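Local atomic coordinates of 5-cytosine DNA methyltransferase (Entamoeba histolytica, PDB entry 3QV2), a protein that probably transfers methyl groups from S-adenosyl-L-methionine to carbon 5 of cytosine in DNA or tRNA. Residues A[10-24]-A[37-51]. Sequence-based numbering, arbitrary orientation.
With SAH (S-adenosyl-L-homocysteine), chain B.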
loop_
_atom_site.group_PDB
_atom_site.type_symbol
_atom_site.label_atom_id
_atom_site.label_comp_id
_atom_site.label_asym_id
_atom_site.label_seq_id
_atom_site.Cartn_x
_atom_site.Cartn_y
_atom_site.Cartn_z
ATOM N N GLN A 10 1.119 25.191 3.130
ATOM C CA GLN A 10 0.219 24.135 3.567
ATOM C C GLN A 10 0.109 23.006 2.547
ATOM O O GLN A 10 0.292 23.215 1.346
ATOM C CB GLN A 10 -1.165 24.717 3.865
ATOM C CG GLN A 10 -2.118 23.757 4.551
ATOM C CD GLN A 10 -3.431 24.415 4.924
ATOM O OE1 GLN A 10 -4.343 23.765 5.435
ATOM N NE2 GLN A 10 -3.533 25.715 4.668
ATOM N N VAL A 11 -0.188 21.808 3.038
ATOM C CA VAL A 11 -0.377 20.648 2.177
ATOM C C VAL A 11 -1.812 20.142 2.265
ATOM O O VAL A 11 -2.213 19.558 3.271
ATOM C CB VAL A 11 0.587 19.504 2.545
ATOM C CG1 VAL A 11 0.277 18.262 1.722
ATOM C CG2 VAL A 11 2.028 19.939 2.338
ATOM N N ASN A 12 -2.583 20.377 1.210
ATOM C CA ASN A 12 -3.965 19.924 1.150
ATOM C C ASN A 12 -4.114 18.790 0.143
ATOM O O ASN A 12 -3.979 18.997 -1.063
ATOM C CB ASN A 12 -4.890 21.087 0.797
ATOM C CG ASN A 12 -4.717 22.269 1.731
ATOM O OD1 ASN A 12 -4.409 23.379 1.298
ATOM N ND2 ASN A 12 -4.905 22.032 3.025
ATOM N N VAL A 13 -4.396 17.592 0.645
ATOM C CA VAL A 13 -4.331 16.386 -0.174
ATOM C C VAL A 13 -5.696 15.809 -0.532
ATOM O O VAL A 13 -6.573 15.683 0.322
ATOM C CB VAL A 13 -3.522 15.279 0.537
ATOM C CG1 VAL A 13 -3.331 14.086 -0.387
ATOM C CG2 VAL A 13 -2.178 15.813 1.007
ATOM N N ILE A 14 -5.863 15.454 -1.802
ATOM C CA ILE A 14 -6.984 14.625 -2.214
ATOM C C ILE A 14 -6.507 13.178 -2.263
ATOM O O ILE A 14 -5.699 12.810 -3.115
ATOM C CB ILE A 14 -7.527 15.019 -3.598
ATOM C CG1 ILE A 14 -7.861 16.510 -3.650
ATOM C CG2 ILE A 14 -8.753 14.185 -3.937
ATOM C CD1 ILE A 14 -8.438 16.958 -4.976
ATOM N N GLU A 15 -7.003 12.361 -1.339
ATOM C CA GLU A 15 -6.551 10.980 -1.215
ATOM C C GLU A 15 -7.387 10.043 -2.083
ATOM O O GLU A 15 -8.314 9.393 -1.599
ATOM C CB GLU A 15 -6.602 10.546 0.252
ATOM C CG GLU A 15 -5.794 9.304 0.588
ATOM C CD GLU A 15 -5.699 9.067 2.086
ATOM O OE1 GLU A 15 -5.066 8.071 2.493
ATOM O OE2 GLU A 15 -6.256 9.877 2.857
ATOM N N PHE A 16 -7.058 9.982 -3.368
ATOM C CA PHE A 16 -7.775 9.122 -4.301
ATOM C C PHE A 16 -7.538 7.649 -3.986
ATOM O O PHE A 16 -6.428 7.256 -3.623
ATOM C CB PHE A 16 -7.354 9.419 -5.740
ATOM C CG PHE A 16 -7.706 10.804 -6.207
ATOM C CD1 PHE A 16 -9.022 11.147 -6.464
ATOM C CD2 PHE A 16 -6.720 11.756 -6.409
ATOM C CE1 PHE A 16 -9.349 12.416 -6.901
ATOM C CE2 PHE A 16 -7.042 13.027 -6.849
ATOM C CZ PHE A 16 -8.358 13.358 -7.096
ATOM N N PHE A 17 -8.581 6.838 -4.138
ATOM C CA PHE A 17 -8.508 5.416 -3.822
ATOM C C PHE A 17 -7.929 5.240 -2.423
ATOM O O PHE A 17 -7.023 4.435 -2.208
ATOM C CB PHE A 17 -7.652 4.678 -4.855
ATOM C CG PHE A 17 -7.884 5.133 -6.268
ATOM C CD1 PHE A 17 -8.971 4.671 -6.993
ATOM C CD2 PHE A 17 -7.015 6.030 -6.872
ATOM C CE1 PHE A 17 -9.187 5.094 -8.294
ATOM C CE2 PHE A 17 -7.226 6.456 -8.170
ATOM C CZ PHE A 17 -8.313 5.988 -8.882
ATOM N N SER A 18 -8.473 5.999 -1.476
ATOM C CA SER A 18 -7.920 6.100 -0.127
ATOM C C SER A 18 -7.772 4.771 0.613
ATOM O O SER A 18 -6.878 4.621 1.445
ATOM C CB SER A 18 -8.748 7.077 0.713
ATOM O OG SER A 18 -10.133 6.807 0.591
ATOM N N GLY A 19 -8.643 3.813 0.317
ATOM C CA GLY A 19 -8.598 2.527 0.990
ATOM C C GLY A 19 -8.700 2.668 2.498
ATOM O O GLY A 19 -9.692 3.187 3.010
ATOM N N ILE A 20 -7.676 2.211 3.213
ATOM C CA ILE A 20 -7.671 2.297 4.672
ATOM C C ILE A 20 -6.794 3.440 5.180
ATOM O O ILE A 20 -6.553 3.561 6.380
ATOM C CB ILE A 20 -7.217 0.974 5.327
ATOM C CG1 ILE A 20 -5.748 0.692 5.011
ATOM C CG2 ILE A 20 -8.099 -0.180 4.874
ATOM C CD1 ILE A 20 -5.226 -0.579 5.647
ATOM N N GLY A 21 -6.316 4.273 4.260
ATOM C CA GLY A 21 -5.550 5.453 4.620
ATOM C C GLY A 21 -4.053 5.230 4.702
ATOM O O GLY A 21 -3.372 5.848 5.520
ATOM N N GLY A 22 -3.535 4.351 3.850
ATOM C CA GLY A 22 -2.113 4.065 3.832
ATOM C C GLY A 22 -1.281 5.269 3.432
ATOM O O GLY A 22 -0.241 5.545 4.031
ATOM N N LEU A 23 -1.740 5.989 2.413
ATOM C CA LEU A 23 -1.025 7.165 1.927
ATOM C C LEU A 23 -1.015 8.277 2.971
ATOM O O LEU A 23 -0.002 8.948 3.167
ATOM C CB LEU A 23 -1.639 7.670 0.623
ATOM C CG LEU A 23 -1.690 6.651 -0.516
ATOM C CD1 LEU A 23 -2.353 7.253 -1.741
ATOM C CD2 LEU A 23 -0.294 6.156 -0.844
ATOM N N ARG A 24 -2.149 8.468 3.637
ATOM C CA ARG A 24 -2.244 9.444 4.715
ATOM C C ARG A 24 -1.314 9.063 5.862
ATOM O O ARG A 24 -0.538 9.888 6.347
ATOM C CB ARG A 24 -3.686 9.551 5.212
ATOM C CG ARG A 24 -3.874 10.498 6.385
ATOM C CD ARG A 24 -5.347 10.784 6.634
ATOM N NE ARG A 24 -5.544 11.671 7.778
ATOM C CZ ARG A 24 -6.691 12.278 8.064
ATOM N NH1 ARG A 24 -7.750 12.105 7.285
ATOM N NH2 ARG A 24 -6.778 13.067 9.126
ATOM N N THR A 37 -4.199 18.491 5.427
ATOM C CA THR A 37 -5.587 18.046 5.417
ATOM C C THR A 37 -5.762 16.976 4.348
ATOM O O THR A 37 -5.053 16.973 3.341
ATOM C CB THR A 37 -6.556 19.204 5.124
ATOM O OG1 THR A 37 -6.299 19.723 3.812
ATOM C CG2 THR A 37 -6.387 20.316 6.150
ATOM N N PHE A 38 -6.708 16.068 4.565
ATOM C CA PHE A 38 -6.933 14.970 3.634
ATOM C C PHE A 38 -8.406 14.825 3.257
ATOM O O PHE A 38 -9.282 14.840 4.120
ATOM C CB PHE A 38 -6.417 13.656 4.225
ATOM C CG PHE A 38 -4.927 13.626 4.436
ATOM C CD1 PHE A 38 -4.086 13.112 3.462
ATOM C CD2 PHE A 38 -4.368 14.105 5.609
ATOM C CE1 PHE A 38 -2.717 13.081 3.653
ATOM C CE2 PHE A 38 -3.000 14.078 5.806
ATOM C CZ PHE A 38 -2.174 13.565 4.828
ATOM N N ILE A 39 -8.670 14.690 1.960
ATOM C CA ILE A 39 -10.016 14.414 1.466
ATOM C C ILE A 39 -10.016 13.102 0.689
ATOM O O ILE A 39 -9.684 13.072 -0.495
ATOM C CB ILE A 39 -10.554 15.540 0.562
ATOM C CG1 ILE A 39 -10.738 16.833 1.362
ATOM C CG2 ILE A 39 -11.877 15.133 -0.061
ATOM C CD1 ILE A 39 -9.450 17.572 1.651
ATOM N N PRO A 40 -10.387 12.008 1.366
ATOM C CA PRO A 40 -10.350 10.649 0.816
ATOM C C PRO A 40 -11.523 10.340 -0.111
ATOM O O PRO A 40 -12.661 10.701 0.189
ATOM C CB PRO A 40 -10.435 9.775 2.069
ATOM C CG PRO A 40 -11.214 10.594 3.032
ATOM C CD PRO A 40 -10.832 12.024 2.770
ATOM N N PHE A 41 -11.233 9.679 -1.228
ATOM C CA PHE A 41 -12.261 9.209 -2.151
ATOM C C PHE A 41 -12.131 7.701 -2.343
ATOM O O PHE A 41 -11.064 7.205 -2.705
ATOM C CB PHE A 41 -12.131 9.903 -3.511
ATOM C CG PHE A 41 -12.697 11.294 -3.547
ATOM C CD1 PHE A 41 -13.941 11.536 -4.108
ATOM C CD2 PHE A 41 -11.982 12.362 -3.033
ATOM C CE1 PHE A 41 -14.462 12.816 -4.149
ATOM C CE2 PHE A 41 -12.499 13.643 -3.069
ATOM C CZ PHE A 41 -13.740 13.870 -3.628
ATOM N N ASP A 42 -13.217 6.976 -2.098
ATOM C CA ASP A 42 -13.237 5.535 -2.319
ATOM C C ASP A 42 -14.665 5.001 -2.233
ATOM O O ASP A 42 -15.468 5.479 -1.431
ATOM C CB ASP A 42 -12.328 4.819 -1.317
ATOM C CG ASP A 42 -11.924 3.431 -1.782
ATOM O OD1 ASP A 42 -12.811 2.662 -2.202
ATOM O OD2 ASP A 42 -10.716 3.116 -1.735
ATOM N N ILE A 43 -14.975 4.015 -3.068
ATOM C CA ILE A 43 -16.324 3.465 -3.143
ATOM C C ILE A 43 -16.485 2.193 -2.315
ATOM O O ILE A 43 -17.591 1.668 -2.181
ATOM C CB ILE A 43 -16.719 3.164 -4.599
ATOM C CG1 ILE A 43 -15.776 2.120 -5.199
ATOM C CG2 ILE A 43 -16.701 4.437 -5.425
ATOM C CD1 ILE A 43 -16.082 1.775 -6.643
ATOM N N ASN A 44 -15.380 1.698 -1.765
ATOM C CA ASN A 44 -15.408 0.481 -0.960
ATOM C C ASN A 44 -15.930 0.752 0.450
ATOM O O ASN A 44 -15.238 1.354 1.274
ATOM C CB ASN A 44 -14.014 -0.150 -0.901
ATOM C CG ASN A 44 -14.036 -1.563 -0.353
ATOM O OD1 ASN A 44 -14.043 -1.770 0.860
ATOM N ND2 ASN A 44 -14.043 -2.546 -1.247
ATOM N N GLU A 45 -17.152 0.304 0.718
ATOM C CA GLU A 45 -17.813 0.574 1.993
ATOM C C GLU A 45 -17.017 0.069 3.195
ATOM O O GLU A 45 -16.899 0.764 4.204
ATOM C CB GLU A 45 -19.226 -0.017 2.005
ATOM C CG GLU A 45 -20.171 0.613 0.993
ATOM C CD GLU A 45 -21.608 0.160 1.172
ATOM O OE1 GLU A 45 -21.883 -0.595 2.128
ATOM O OE2 GLU A 45 -22.463 0.563 0.354
ATOM N N ILE A 46 -16.473 -1.138 3.081
ATOM C CA ILE A 46 -15.700 -1.730 4.167
ATOM C C ILE A 46 -14.418 -0.942 4.418
ATOM O O ILE A 46 -14.094 -0.611 5.559
ATOM C CB ILE A 46 -15.359 -3.211 3.886
ATOM C CG1 ILE A 46 -16.573 -4.101 4.165
ATOM C CG2 ILE A 46 -14.189 -3.659 4.745
ATOM C CD1 ILE A 46 -17.769 -3.819 3.281
ATOM N N ALA A 47 -13.699 -0.634 3.344
ATOM C CA ALA A 47 -12.469 0.139 3.444
ATOM C C ALA A 47 -12.735 1.488 4.102
ATOM O O ALA A 47 -12.000 1.908 4.997
ATOM C CB ALA A 47 -11.848 0.329 2.069
ATOM N N ASN A 48 -13.789 2.162 3.653
ATOM C CA ASN A 48 -14.156 3.462 4.204
ATOM C C ASN A 48 -14.449 3.403 5.698
ATOM O O ASN A 48 -14.049 4.290 6.448
ATOM C CB ASN A 48 -15.361 4.046 3.464
ATOM C CG ASN A 48 -15.102 4.232 1.983
ATOM O OD1 ASN A 48 -13.954 4.285 1.542
ATOM N ND2 ASN A 48 -16.174 4.338 1.206
ATOM N N LYS A 49 -15.155 2.360 6.124
ATOM C CA LYS A 49 -15.487 2.196 7.536
ATOM C C LYS A 49 -14.236 2.172 8.406
ATOM O O LYS A 49 -14.220 2.742 9.497
ATOM C CB LYS A 49 -16.329 0.936 7.756
ATOM C CG LYS A 49 -17.826 1.205 7.799
ATOM C CD LYS A 49 -18.605 0.215 6.948
ATOM C CE LYS A 49 -18.424 -1.212 7.435
ATOM N NZ LYS A 49 -19.231 -2.171 6.630
ATOM N N ILE A 50 -13.190 1.514 7.918
ATOM C CA ILE A 50 -11.916 1.488 8.624
ATOM C C ILE A 50 -11.283 2.876 8.627
ATOM O O ILE A 50 -10.798 3.347 9.657
ATOM C CB ILE A 50 -10.940 0.480 7.991
ATOM C CG1 ILE A 50 -11.500 -0.942 8.095
ATOM C CG2 ILE A 50 -9.574 0.580 8.655
ATOM C CD1 ILE A 50 -10.579 -2.000 7.535
ATOM N N TYR A 51 -11.299 3.530 7.470
ATOM C CA TYR A 51 -10.746 4.873 7.341
ATOM C C TYR A 51 -11.424 5.831 8.313
ATOM O O TYR A 51 -10.760 6.508 9.096
ATOM C CB TYR A 51 -10.905 5.382 5.906
ATOM C CG TYR A 51 -10.152 6.663 5.626
ATOM C CD1 TYR A 51 -8.937 6.643 4.953
ATOM C CD2 TYR A 51 -10.652 7.890 6.040
ATOM C CE1 TYR A 51 -8.243 7.809 4.697
ATOM C CE2 TYR A 51 -9.965 9.062 5.790
ATOM C CZ TYR A 51 -8.761 9.016 5.117
ATOM O OH TYR A 51 -8.066 10.174 4.861
HETATM N N SAH B . -3.712 2.561 -0.788
HETATM C CA SAH B . -4.951 2.269 -0.094
HETATM C CB SAH B . -5.776 1.244 -0.861
HETATM C CG SAH B . -5.628 1.163 -2.361
HETATM S SD SAH B . -6.556 -0.125 -3.217
HETATM C C SAH B . -4.640 1.791 1.302
HETATM O O SAH B . -5.444 1.017 1.894
HETATM O OXT SAH B . -3.568 2.174 1.884
HETATM C "C5'" SAH B . -7.560 0.619 -4.485
HETATM C "C4'" SAH B . -8.830 1.273 -4.082
HETATM O "O4'" SAH B . -9.311 2.000 -5.157
HETATM C "C3'" SAH B . -9.830 0.252 -3.764
HETATM O "O3'" SAH B . -10.118 0.284 -2.407
HETATM C "C2'" SAH B . -11.012 0.560 -4.528
HETATM O "O2'" SAH B . -12.122 0.570 -3.700
HETATM C "C1'" SAH B . -10.767 1.897 -5.075
HETATM N N9 SAH B . -11.460 2.098 -6.315
HETATM C C8 SAH B . -11.528 1.325 -7.407
HETATM N N7 SAH B . -12.306 1.960 -8.299
HETATM C C5 SAH B . -12.722 3.129 -7.755
HETATM C C6 SAH B . -13.533 4.168 -8.218
HETATM N N6 SAH B . -14.118 4.116 -9.535
HETATM N N1 SAH B . -13.755 5.215 -7.403
HETATM C C2 SAH B . -13.222 5.285 -6.175
HETATM N N3 SAH B . -12.442 4.301 -5.712
HETATM C C4 SAH B . -12.181 3.224 -6.474
HETATM O O HOH W 1 -11.372 5.024 2.101
#
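A buried chain of hydrogen bonds ties Glu15, Tyr51 and Arg24 together: the hydroxyl of Tyr51 is wedged between a carboxylate and a guanidinium. Tyr51 OH donates to Glu15 OE2 (2.7 Å) on the syn side, tilted 28° from the carboxylate plane, and accepts from Arg24 NH1 (3.1 Å), lying in the guanidinium plane. The other carboxylate oxygen, Glu15 OE1, takes the backbone N-H of Arg24 from above the carboxylate plane, which leaves each oxygen with a partner and fixes the rotation of the group. Extended from CG to NE, the Arg24 chain runs across the Phe38 ring, its CG 3.6 Å from the ring centroid in a CH-pi contact, with guanidinium and ring only 16° apart. Glu57 and Glu28 take Arg24 NH2 and NE in salt bridges. Pro40 CB rests on one face of the Tyr51 ring.

The strands that carry Glu15 and Phe38, 11-16 and 37-41, run parallel, bonded from Thr37 N to Val11 O through to Phe41 N to Glu15 O. Past the strand ends, Asp42 places CG anti to its backbone N (chi1 -160°), and its carboxylate reaches both ribose hydroxyls of S-adenosyl-L-homocysteine: OD1 accepts from O2' (2.7 Å), and OD2 from O3' and from Gly19 N, each at 3.0 Å. Ile20 N holds the ligand carboxylate at O (2.9 Å). A glycine-rich loop after the first strand and an acidic residue after the second form part of the cofactor site, which Asn63, Leu64 and Ser83 help complete, in the Rossmann-like class I methyltransferase fold.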